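Local coordinates for protein pyridine synthase TbtD (Thermobispora bispora, PDB 5WA4) that probably catalyses the formal [4+2] aza-cycloaddition that forms the central pyridine ring of the thiopeptide antibiotic thiomuracin, on a substrate carrying a leader peptide, at residues E[41-46]-E[143-148]; E[137-142]-E[258-263]. All coordinates share one frame; numbering follows the deposited sequence.

Contact 1 (E[41-46]-E[143-148])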
# COMPACT_ATOMS: atom_id res chain seq x y z
N ALA E 41 28.93 8.51 -44.74
CA ALA E 41 27.97 8.31 -43.66
C ALA E 41 28.63 8.46 -42.30
O ALA E 41 28.89 7.46 -41.62
CB ALA E 41 27.33 6.97 -43.77
N PRO E 42 28.91 9.70 -41.88
CA PRO E 42 29.59 9.95 -40.59
C PRO E 42 28.72 9.58 -39.39
O PRO E 42 29.21 9.55 -38.25
CB PRO E 42 29.86 11.46 -40.62
CG PRO E 42 28.80 12.02 -41.56
CD PRO E 42 28.62 10.95 -42.61
N MET E 43 27.46 9.30 -39.65
CA MET E 43 26.48 9.13 -38.60
C MET E 43 26.21 7.65 -38.31
O MET E 43 25.30 7.03 -38.88
CB MET E 43 25.19 9.84 -38.98
CG MET E 43 24.35 10.28 -37.80
SD MET E 43 25.15 11.57 -36.84
CE MET E 43 23.97 11.74 -35.51
N ALA E 44 27.00 7.09 -37.42
CA ALA E 44 26.84 5.69 -37.09
C ALA E 44 27.08 5.42 -35.60
O ALA E 44 27.73 6.21 -34.90
CB ALA E 44 27.77 4.85 -37.93
N TYR E 45 26.52 4.30 -35.13
CA TYR E 45 26.78 3.81 -33.78
C TYR E 45 26.36 2.36 -33.66
O TYR E 45 25.61 1.83 -34.49
CB TYR E 45 26.09 4.69 -32.72
CG TYR E 45 24.58 4.52 -32.55
CD1 TYR E 45 23.68 5.20 -33.36
CD2 TYR E 45 24.06 3.72 -31.54
CE1 TYR E 45 22.29 5.07 -33.19
CE2 TYR E 45 22.68 3.58 -31.35
CZ TYR E 45 21.80 4.26 -32.18
OH TYR E 45 20.43 4.14 -32.01
N PHE E 46 26.86 1.70 -32.61
CA PHE E 46 26.54 0.31 -32.37
C PHE E 46 26.10 0.14 -30.92
O PHE E 46 26.46 0.95 -30.06
CB PHE E 46 27.74 -0.62 -32.70
CG PHE E 46 29.06 -0.15 -32.12
CD1 PHE E 46 29.49 -0.62 -30.90
CD2 PHE E 46 29.84 0.77 -32.79
CE1 PHE E 46 30.69 -0.19 -30.37
CE2 PHE E 46 31.05 1.21 -32.25
CZ PHE E 46 31.47 0.73 -31.04
N PHE E 143 23.83 11.10 -29.16
CA PHE E 143 24.78 10.84 -28.10
C PHE E 143 25.67 9.63 -28.40
O PHE E 143 26.87 9.67 -28.16
CB PHE E 143 24.08 10.63 -26.75
CG PHE E 143 24.98 10.05 -25.70
CD1 PHE E 143 25.86 10.88 -25.01
CD2 PHE E 143 25.00 8.67 -25.45
CE1 PHE E 143 26.73 10.36 -24.05
CE2 PHE E 143 25.86 8.14 -24.50
CZ PHE E 143 26.73 8.98 -23.80
N TYR E 144 25.08 8.55 -28.90
CA TYR E 144 25.83 7.33 -29.10
C TYR E 144 26.87 7.59 -30.18
O TYR E 144 28.05 7.24 -30.02
CB TYR E 144 24.90 6.15 -29.45
CG TYR E 144 24.29 5.47 -28.23
CD1 TYR E 144 25.08 5.18 -27.13
CD2 TYR E 144 22.94 5.13 -28.17
CE1 TYR E 144 24.55 4.56 -26.01
CE2 TYR E 144 22.41 4.51 -27.04
CZ TYR E 144 23.22 4.23 -25.96
OH TYR E 144 22.74 3.62 -24.81
N ALA E 145 26.43 8.22 -31.26
CA ALA E 145 27.33 8.58 -32.35
C ALA E 145 28.47 9.49 -31.88
O ALA E 145 29.64 9.26 -32.19
CB ALA E 145 26.54 9.27 -33.46
N ASP E 146 28.15 10.52 -31.12
CA ASP E 146 29.16 11.47 -30.73
C ASP E 146 30.19 10.84 -29.79
O ASP E 146 31.33 11.32 -29.72
CB ASP E 146 28.52 12.70 -30.09
CG ASP E 146 27.58 13.43 -31.04
OD1 ASP E 146 27.74 13.27 -32.27
OD2 ASP E 146 26.68 14.16 -30.56
N THR E 147 29.81 9.77 -29.10
CA THR E 147 30.68 9.15 -28.10
C THR E 147 31.41 7.88 -28.58
O THR E 147 32.18 7.27 -27.82
CB THR E 147 29.90 8.78 -26.81
OG1 THR E 147 28.67 8.14 -27.15
CG2 THR E 147 29.62 10.02 -25.99
N THR E 148 31.19 7.50 -29.83
CA THR E 148 31.88 6.33 -30.38
C THR E 148 33.43 6.35 -30.30
O THR E 148 34.04 5.33 -29.94
CB THR E 148 31.46 6.13 -31.80
OG1 THR E 148 30.10 5.69 -31.81
CG2 THR E 148 32.33 5.09 -32.44
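Tyr45 leaves its strand toward helix 143-148, and a chi1 of 76°, with CG flanked by both the backbone N and the carbonyl carbon, lays its ring along Tyr144. Tyr144 has CG anti to its own carbonyl carbon, and its ring runs beside that of Tyr45. This is a helix packed across the outermost strand of the chain's four-stranded antiparallel sheet: strand 44-46 crosses the helix at 90°, with the two axes 6.9 Å apart at their closest. The tyrosine planes are only 20° from parallel, yet they are slid so far apart that the rings barely overlap, with centroids 5.3 Å apart. What really touches is Tyr45 CD2 against Tyr144 CB, and Tyr45 CE2 against Tyr144 CD2 at 3.5 Å. The Tyr45 ring also stacks with Tyr59 of strand 55-62.

Further along the helix, the backbones come closest at Ala145, whose CA is 5.0 Å from Tyr45 CA, and whose CB meets Met43 CE. Phe46 CE2 lies 4.1 Å from Thr148 CG2, and the Phe46 ring has a cation-pi partner in Arg327 of helix 307-328. Arg327 also hydrogen-bonds to Tyr144 O and Thr148 OG1, while Thr148 OG1 turns back to donate to Tyr144 O. The backbones themselves meet where Ala145 CA offers a CA-H...O contact to Ala44 O at 3.5 Å.

Contact 2 (E[137-142]-E[258-263])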
# COMPACT_ATOMS: atom_id res chain seq x y z
N ASP E 137 14.74 9.32 -28.44
CA ASP E 137 15.52 8.39 -29.24
C ASP E 137 16.47 9.13 -30.16
O ASP E 137 17.55 8.64 -30.50
CB ASP E 137 14.58 7.48 -30.05
CG ASP E 137 13.70 6.61 -29.16
OD1 ASP E 137 14.24 6.05 -28.18
OD2 ASP E 137 12.48 6.50 -29.44
N VAL E 138 16.06 10.33 -30.55
CA VAL E 138 16.83 11.15 -31.47
C VAL E 138 18.04 11.72 -30.72
O VAL E 138 19.16 11.71 -31.23
CB VAL E 138 15.92 12.27 -32.10
CG1 VAL E 138 16.69 13.55 -32.40
CG2 VAL E 138 15.24 11.75 -33.36
N LEU E 139 17.81 12.17 -29.50
CA LEU E 139 18.88 12.65 -28.65
C LEU E 139 19.87 11.53 -28.30
O LEU E 139 21.10 11.71 -28.31
CB LEU E 139 18.30 13.26 -27.38
CG LEU E 139 19.28 14.02 -26.51
CD1 LEU E 139 19.77 15.20 -27.30
CD2 LEU E 139 18.67 14.44 -25.16
N LEU E 140 19.34 10.35 -28.00
CA LEU E 140 20.13 9.18 -27.63
C LEU E 140 21.07 8.77 -28.76
O LEU E 140 22.28 8.62 -28.55
CB LEU E 140 19.22 8.01 -27.26
CG LEU E 140 19.70 7.09 -26.14
CD1 LEU E 140 19.94 7.90 -24.88
CD2 LEU E 140 18.65 6.02 -25.89
N ALA E 141 20.49 8.60 -29.94
CA ALA E 141 21.23 8.30 -31.16
C ALA E 141 22.38 9.28 -31.39
O ALA E 141 23.50 8.86 -31.69
CB ALA E 141 20.28 8.28 -32.35
N ASP E 142 22.11 10.58 -31.27
CA ASP E 142 23.16 11.58 -31.42
C ASP E 142 24.25 11.33 -30.40
O ASP E 142 25.45 11.34 -30.73
CB ASP E 142 22.62 13.01 -31.24
CG ASP E 142 21.92 13.55 -32.49
OD1 ASP E 142 21.69 12.79 -33.47
OD2 ASP E 142 21.58 14.76 -32.47
N GLU E 258 22.93 20.77 -22.21
CA GLU E 258 22.27 22.00 -22.62
C GLU E 258 21.07 21.73 -23.52
O GLU E 258 19.97 22.23 -23.26
CB GLU E 258 23.25 22.90 -23.35
CG GLU E 258 24.39 23.38 -22.47
CD GLU E 258 23.89 24.24 -21.34
OE1 GLU E 258 23.28 25.29 -21.64
OE2 GLU E 258 24.12 23.87 -20.17
N ARG E 259 21.29 20.93 -24.56
CA ARG E 259 20.23 20.52 -25.46
C ARG E 259 19.11 19.74 -24.74
O ARG E 259 17.94 19.82 -25.13
CB ARG E 259 20.80 19.67 -26.58
CG ARG E 259 19.73 18.95 -27.37
CD ARG E 259 19.89 19.20 -28.85
NE ARG E 259 21.28 18.99 -29.23
CZ ARG E 259 21.77 17.85 -29.73
NH1 ARG E 259 20.95 16.80 -29.93
NH2 ARG E 259 23.07 17.78 -30.05
N ALA E 260 19.45 19.02 -23.69
CA ALA E 260 18.42 18.30 -22.96
C ALA E 260 17.60 19.24 -22.06
O ALA E 260 16.40 19.03 -21.88
CB ALA E 260 19.03 17.17 -22.14
N ARG E 261 18.26 20.26 -21.50
CA ARG E 261 17.59 21.22 -20.61
C ARG E 261 16.67 22.12 -21.43
O ARG E 261 15.52 22.35 -21.06
CB ARG E 261 18.59 22.06 -19.83
CG ARG E 261 17.96 23.26 -19.11
CD ARG E 261 19.01 24.14 -18.39
NE ARG E 261 19.57 25.15 -19.29
CZ ARG E 261 20.51 26.03 -18.94
NH1 ARG E 261 21.01 26.04 -17.71
NH2 ARG E 261 20.96 26.91 -19.83
N ALA E 262 17.18 22.61 -22.55
CA ALA E 262 16.35 23.25 -23.54
C ALA E 262 15.12 22.38 -23.88
O ALA E 262 13.99 22.83 -23.74
CB ALA E 262 17.16 23.56 -24.78
N LEU E 263 15.34 21.14 -24.32
CA LEU E 263 14.22 20.24 -24.68
C LEU E 263 13.15 20.03 -23.59
O LEU E 263 11.96 19.89 -23.88
CB LEU E 263 14.77 18.87 -25.09
CG LEU E 263 15.31 18.80 -26.52
CD1 LEU E 263 15.98 17.45 -26.79
CD2 LEU E 263 14.23 19.09 -27.55
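Leu139 and Arg259 reach across from facing helices and run alongside one another, pointing opposite ways, the leucine toward helix 258-263 and the arginine toward helix 137-142. They meet where Leu139 CD1 lies 3.8 Å from Arg259 CG and also comes up against the guanidinium, which it approaches obliquely. The arginine gets there by folding: CG leaves anti to the backbone N, and bends at chi2 and chi3 then carry the guanidinium round the leucine branch toward Asp142.

Asp142, one helical turn on from Leu139, lies roughly perpendicular to the arginine chain. Its carboxylate plane is turned 75° from the guanidinium plane, so the two groups do not form the flat, two-pronged pairing that arginine and aspartate can make. Instead a single weak hydrogen bond runs from Arg259 NH1 to Asp142 OD2, 3.3 Å long and bent to 141° at the hydrogen. Charge attraction probably accounts for much of this salt bridge.

The other branch of Leu139 serves the apolar side. Its CD2 lies 4.1 Å from Ala260 CB and 4.4 Å from Leu263 CD1. Leu316 of helix 307-328 touches both Leu139 and Ala260, so that helix adds to this apolar patch. Backbones stay well apart, with the axes 11.7 Å from each other and the nearest CA atoms, those of Leu139 and Ala260, separated by 8.0 Å.

With segment directions 175° apart, this is a wide antiparallel helix pair, bridged by long side chains with a salt bridge beside a leucine, within the largely helical part of this lantibiotic dehydratase C-terminal-type fold.

Overall arrangement
Both contacts draw on helix 135-159, whose consecutive turns face different neighbours: residues 143-148 in contact 1 meet an edge of the sheet, and 137-142 in contact 2 meet another helix. Contact 1 is the buried one, its centre about 12 Å from that of the chain, and relies on aromatic and methyl packing at close backbone range. Contact 2, its centre about 16 Å from that of the chain and partly buried, spans a wider gap and adds a charged pair to its apolar contacts. Their centres are about 14 Å apart, and they touch directly where Tyr45 CE1 packs on Ala141 CB at 3.9 Å. Helix 307-328 borders both, with a charged residue at the first and an apolar one at the second.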